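Local coordinates for hypothetical protein, IPT/TIG domain protein (Bacteroides ovatus, PDB 4HW6), which is of unknown function but, with an IPT/TIG domain joined to a six-bladed beta-propeller, probably serves as an auxiliary nutrient-binding protein, perhaps for carbohydrate, at residues 175-187 with 198-212. Numbering follows the deposited sequence. Where two conformers were deposited one is given.
Sequences DIKTTNIGQCADV and VDDQSSDTNTGIYLF
Cys184 and Asp199 form an antiparallel, non-hydrogen-bonded pair, flanked by backbone bonds from Ala185 N to Val198 O (2.9 Å) and from Asp200 N to Gln183 O (2.9 Å). Asp199 reaches back to the incoming loop: with CG anti to its backbone N (chi1 -175°), OD1 takes the N-H of Gln183 in a bent bond (3.2 Å), on its syn side but 35° out of the carboxylate plane, and a water links OD2 to Gly182 N. The carboxylate thus holds two successive loop N-H groups, one directly. Ile181, branched and apolar, fills the ground between acid and rings. Its CG2 rests 3.4 Å from Asp199 CG, CG1 lies over a face of the Tyr210 ring, and CD1 packs 3.6 Å from Tyr210 CD2 and meets the edge of Phe212. Lys177 lays CE over one face of Phe212, 3.9 Å from the ring centroid; with the chain bent at chi4 (58°), NZ makes an off-centre cation-pi contact and hydrogen-bonds to Phe218 O. Ala185 CB, small and apolar, meets Val198 CG1 at 4.1 Å. Strand 173-177 of one antiparallel sheet thus passes through 178-183 into 184-189, edge strand of the next: the blade-to-blade connection of a beta-propeller.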
loop_
_atom_site.group_PDB
_atom_site.type_symbol
_atom_site.label_atom_id
_atom_site.label_comp_id
_atom_site.label_asym_id
_atom_site.label_seq_id
_atom_site.Cartn_x
_atom_site.Cartn_y
_atom_site.Cartn_z
ATOM N N ASP A 175 -5.624 16.362 -7.389
ATOM C CA ASP A 175 -5.830 17.034 -8.657
ATOM C C ASP A 175 -6.307 16.053 -9.717
ATOM O O ASP A 175 -6.266 14.838 -9.548
ATOM C CB ASP A 175 -4.522 17.682 -9.122
ATOM C CG ASP A 175 -4.736 18.934 -9.965
ATOM O OD1 ASP A 175 -5.889 19.316 -10.277
ATOM O OD2 ASP A 175 -3.712 19.551 -10.315
ATOM N N ILE A 176 -6.796 16.617 -10.803
ATOM C CA ILE A 176 -7.075 15.893 -12.048
ATOM C C ILE A 176 -6.019 16.308 -13.060
ATOM O O ILE A 176 -5.825 17.511 -13.326
ATOM C CB ILE A 176 -8.453 16.262 -12.623
ATOM C CG1 ILE A 176 -9.559 15.812 -11.655
ATOM C CG2 ILE A 176 -8.640 15.619 -14.024
ATOM C CD1 ILE A 176 -10.950 16.293 -12.014
ATOM N N LYS A 177 -5.337 15.318 -13.615
ATOM C CA LYS A 177 -4.302 15.547 -14.616
ATOM C C LYS A 177 -4.901 15.467 -16.026
ATOM O O LYS A 177 -5.472 14.459 -16.404
ATOM C CB LYS A 177 -3.164 14.527 -14.453
ATOM C CG LYS A 177 -2.062 14.692 -15.503
ATOM C CD LYS A 177 -0.943 13.672 -15.410
ATOM C CE LYS A 177 0.193 14.032 -16.366
ATOM N NZ LYS A 177 0.762 15.407 -16.106
ATOM N N THR A 178 -4.756 16.530 -16.809
ATOM C CA THR A 178 -5.165 16.496 -18.210
ATOM C C THR A 178 -4.079 15.731 -18.951
ATOM O O THR A 178 -2.923 16.129 -18.955
ATOM C CB THR A 178 -5.319 17.899 -18.819
ATOM O OG1 THR A 178 -6.253 18.665 -18.039
ATOM C CG2 THR A 178 -5.843 17.807 -20.259
ATOM N N THR A 179 -4.447 14.604 -19.538
ATOM C CA THR A 179 -3.510 13.774 -20.293
ATOM C C THR A 179 -3.744 13.864 -21.794
ATOM O O THR A 179 -2.835 13.596 -22.561
ATOM C CB THR A 179 -3.674 12.284 -19.934
ATOM O OG1 THR A 179 -5.009 11.884 -20.267
ATOM C CG2 THR A 179 -3.402 12.035 -18.433
ATOM N N ASN A 180 -4.976 14.177 -22.202
ATOM C CA ASN A 180 -5.414 14.060 -23.593
ATOM C C ASN A 180 -5.175 12.663 -24.173
ATOM O O ASN A 180 -4.933 12.489 -25.377
ATOM C CB ASN A 180 -4.779 15.146 -24.476
ATOM C CG ASN A 180 -5.293 16.532 -24.155
ATOM O OD1 ASN A 180 -4.518 17.473 -23.991
ATOM N ND2 ASN A 180 -6.594 16.656 -24.025
ATOM N N ILE A 181 -5.260 11.671 -23.296
ATOM C CA ILE A 181 -5.192 10.277 -23.665
ATOM C C ILE A 181 -6.558 9.675 -23.355
ATOM O O ILE A 181 -7.045 9.791 -22.232
ATOM C CB ILE A 181 -4.105 9.575 -22.823
ATOM C CG1 ILE A 181 -2.717 10.119 -23.171
ATOM C CG2 ILE A 181 -4.163 8.054 -22.986
ATOM C CD1 ILE A 181 -1.603 9.663 -22.235
ATOM N N GLY A 182 -7.174 9.026 -24.343
ATOM C CA GLY A 182 -8.537 8.515 -24.200
ATOM C C GLY A 182 -8.723 7.343 -23.273
ATOM O O GLY A 182 -9.776 7.211 -22.661
ATOM N N GLN A 183 -7.723 6.476 -23.163
ATOM C CA GLN A 183 -7.877 5.262 -22.350
ATOM C C GLN A 183 -6.575 4.897 -21.669
ATOM O O GLN A 183 -5.769 4.140 -22.203
ATOM C CB GLN A 183 -8.436 4.109 -23.173
ATOM C CG GLN A 183 -8.965 2.957 -22.317
ATOM C CD GLN A 183 -9.926 2.065 -23.093
ATOM O OE1 GLN A 183 -9.584 1.509 -24.146
ATOM N NE2 GLN A 183 -11.129 1.937 -22.591
ATOM N N CYS A 184 -6.372 5.471 -20.489
ATOM C CA CYS A 184 -5.095 5.318 -19.783
ATOM C C CYS A 184 -5.084 3.991 -19.050
ATOM O O CYS A 184 -5.793 3.828 -18.041
ATOM C CB CYS A 184 -4.867 6.451 -18.782
ATOM S SG CYS A 184 -4.684 8.085 -19.509
ATOM N N ALA A 185 -4.292 3.042 -19.555
ATOM C CA ALA A 185 -4.328 1.656 -19.056
ATOM C C ALA A 185 -3.325 1.332 -17.957
ATOM O O ALA A 185 -3.519 0.376 -17.213
ATOM C CB ALA A 185 -4.137 0.688 -20.223
ATOM N N ASP A 186 -2.218 2.066 -17.894
ATOM C CA ASP A 186 -1.186 1.822 -16.893
ATOM C C ASP A 186 -0.281 3.059 -16.781
ATOM O O ASP A 186 -0.258 3.913 -17.669
ATOM C CB ASP A 186 -0.376 0.555 -17.239
ATOM C CG ASP A 186 0.401 -0.032 -16.020
ATOM O OD1 ASP A 186 0.162 0.410 -14.851
ATOM O OD2 ASP A 186 1.217 -0.983 -16.226
ATOM N N VAL A 187 0.452 3.129 -15.680
ATOM C CA VAL A 187 1.374 4.244 -15.409
ATOM C C VAL A 187 2.598 3.665 -14.726
ATOM O O VAL A 187 2.488 2.734 -13.921
ATOM C CB VAL A 187 0.721 5.375 -14.562
ATOM C CG1 VAL A 187 0.147 4.836 -13.239
ATOM C CG2 VAL A 187 1.710 6.505 -14.326
ATOM N N VAL A 198 0.350 4.352 -20.629
ATOM C CA VAL A 198 -0.096 3.541 -21.747
ATOM C C VAL A 198 -1.468 4.002 -22.190
ATOM O O VAL A 198 -2.350 4.189 -21.358
ATOM C CB VAL A 198 -0.127 2.041 -21.365
ATOM C CG1 VAL A 198 -0.799 1.211 -22.480
ATOM C CG2 VAL A 198 1.297 1.571 -21.132
ATOM N N ASP A 199 -1.661 4.192 -23.497
ATOM C CA ASP A 199 -2.978 4.454 -24.086
ATOM C C ASP A 199 -3.416 3.168 -24.784
ATOM O O ASP A 199 -2.746 2.730 -25.711
ATOM C CB ASP A 199 -2.881 5.563 -25.115
ATOM C CG ASP A 199 -4.241 5.998 -25.693
ATOM O OD1 ASP A 199 -5.327 5.614 -25.164
ATOM O OD2 ASP A 199 -4.213 6.809 -26.664
ATOM N N ASP A 200 -4.520 2.579 -24.334
ATOM C CA ASP A 200 -5.093 1.382 -24.963
ATOM C C ASP A 200 -6.037 1.837 -26.072
ATOM O O ASP A 200 -7.161 2.290 -25.793
ATOM C CB ASP A 200 -5.831 0.542 -23.915
ATOM C CG ASP A 200 -6.547 -0.677 -24.514
ATOM O OD1 ASP A 200 -6.403 -0.977 -25.726
ATOM O OD2 ASP A 200 -7.288 -1.316 -23.749
ATOM N N GLN A 201 -5.559 1.782 -27.315
ATOM C CA GLN A 201 -6.310 2.307 -28.456
ATOM C C GLN A 201 -6.159 1.387 -29.669
ATOM O O GLN A 201 -5.249 0.574 -29.741
ATOM C CB GLN A 201 -5.919 3.758 -28.774
ATOM C CG GLN A 201 -4.439 3.978 -29.095
ATOM C CD GLN A 201 -4.081 3.521 -30.497
ATOM O OE1 GLN A 201 -4.845 3.732 -31.456
ATOM N NE2 GLN A 201 -2.907 2.903 -30.637
ATOM N N SER A 202 -7.055 1.543 -30.628
ATOM C CA SER A 202 -7.291 0.487 -31.625
ATOM C C SER A 202 -6.550 0.591 -32.953
ATOM O O SER A 202 -6.864 -0.175 -33.890
ATOM C CB SER A 202 -8.797 0.366 -31.863
ATOM O OG SER A 202 -9.332 1.503 -32.511
ATOM N N SER A 203 -5.560 1.483 -33.055
ATOM C CA SER A 203 -4.794 1.661 -34.292
ATOM C C SER A 203 -3.323 1.259 -34.141
ATOM O O SER A 203 -2.636 1.719 -33.227
ATOM C CB SER A 203 -4.852 3.112 -34.770
ATOM O OG SER A 203 -3.970 3.290 -35.868
ATOM N N ASP A 204 -2.842 0.427 -35.065
ATOM C CA ASP A 204 -1.415 0.064 -35.115
ATOM C C ASP A 204 -0.523 1.237 -35.487
ATOM O O ASP A 204 0.674 1.178 -35.262
ATOM C CB ASP A 204 -1.159 -1.075 -36.113
ATOM C CG ASP A 204 -1.715 -2.406 -35.647
ATOM O OD1 ASP A 204 -1.337 -2.864 -34.551
ATOM O OD2 ASP A 204 -2.527 -3.010 -36.392
ATOM N N THR A 205 -1.088 2.302 -36.044
ATOM C CA THR A 205 -0.303 3.422 -36.499
ATOM C C THR A 205 -0.390 4.645 -35.575
ATOM O O THR A 205 0.066 5.738 -35.938
ATOM C CB THR A 205 -0.722 3.812 -37.931
ATOM O OG1 THR A 205 -2.122 4.158 -37.949
ATOM C CG2 THR A 205 -0.449 2.654 -38.899
ATOM N N ASN A 206 -0.966 4.456 -34.401
ATOM C CA ASN A 206 -1.083 5.501 -33.393
ATOM C C ASN A 206 -0.334 5.114 -32.109
ATOM O O ASN A 206 -0.118 3.929 -31.815
ATOM C CB ASN A 206 -2.562 5.771 -33.095
ATOM C CG ASN A 206 -3.277 6.484 -34.235
ATOM O OD1 ASN A 206 -2.668 7.197 -35.011
ATOM N ND2 ASN A 206 -4.590 6.341 -34.287
ATOM N N THR A 207 0.010 6.143 -31.331
ATOM C CA THR A 207 0.835 5.999 -30.144
ATOM C C THR A 207 0.141 5.147 -29.102
ATOM O O THR A 207 -1.042 5.325 -28.813
ATOM C CB THR A 207 1.183 7.380 -29.543
ATOM O OG1 THR A 207 1.849 8.170 -30.546
ATOM C CG2 THR A 207 2.057 7.253 -28.276
ATOM N N GLY A 208 0.893 4.206 -28.545
ATOM C CA GLY A 208 0.422 3.400 -27.445
ATOM C C GLY A 208 1.096 3.674 -26.115
ATOM O O GLY A 208 0.537 3.337 -25.059
ATOM N N ILE A 209 2.284 4.261 -26.154
ATOM C CA ILE A 209 3.014 4.561 -24.934
ATOM C C ILE A 209 3.468 6.012 -25.039
ATOM O O ILE A 209 4.128 6.409 -26.005
ATOM C CB ILE A 209 4.212 3.632 -24.689
ATOM C CG1 ILE A 209 3.797 2.171 -24.809
ATOM C CG2 ILE A 209 4.815 3.939 -23.320
ATOM C CD1 ILE A 209 4.927 1.182 -24.547
ATOM N N TYR A 210 3.046 6.793 -24.059
ATOM C CA TYR A 210 3.354 8.207 -23.959
ATOM C C TYR A 210 4.283 8.444 -22.784
ATOM O O TYR A 210 4.353 7.604 -21.872
ATOM C CB TYR A 210 2.091 9.010 -23.725
ATOM C CG TYR A 210 1.166 9.120 -24.901
ATOM C CD1 TYR A 210 1.353 10.123 -25.854
ATOM C CD2 TYR A 210 0.109 8.231 -25.072
ATOM C CE1 TYR A 210 0.516 10.256 -26.936
ATOM C CE2 TYR A 210 -0.754 8.365 -26.169
ATOM C CZ TYR A 210 -0.550 9.388 -27.084
ATOM O OH TYR A 210 -1.369 9.575 -28.204
ATOM N N LEU A 211 4.988 9.572 -22.825
ATOM C CA LEU A 211 5.858 9.994 -21.730
ATOM C C LEU A 211 5.524 11.426 -21.334
ATOM O O LEU A 211 5.336 12.285 -22.206
ATOM C CB LEU A 211 7.318 9.887 -22.183
ATOM C CG LEU A 211 8.427 10.216 -21.179
ATOM C CD1 LEU A 211 9.650 9.339 -21.434
ATOM C CD2 LEU A 211 8.802 11.687 -21.261
ATOM N N PHE A 212 5.470 11.697 -20.021
ATOM C CA PHE A 212 5.369 13.068 -19.515
ATOM C C PHE A 212 6.678 13.367 -18.792
ATOM O O PHE A 212 7.089 12.615 -17.895
ATOM C CB PHE A 212 4.186 13.243 -18.561
ATOM C CG PHE A 212 2.844 13.079 -19.221
ATOM C CD1 PHE A 212 2.286 11.799 -19.404
ATOM C CD2 PHE A 212 2.142 14.172 -19.667
ATOM C CE1 PHE A 212 1.065 11.649 -20.033
ATOM C CE2 PHE A 212 0.907 14.022 -20.297
ATOM C CZ PHE A 212 0.377 12.767 -20.481
HETATM O O HOH W 1 -4.455 10.981 -27.819
HETATM O O HOH W 2 -6.012 8.852 -26.871
#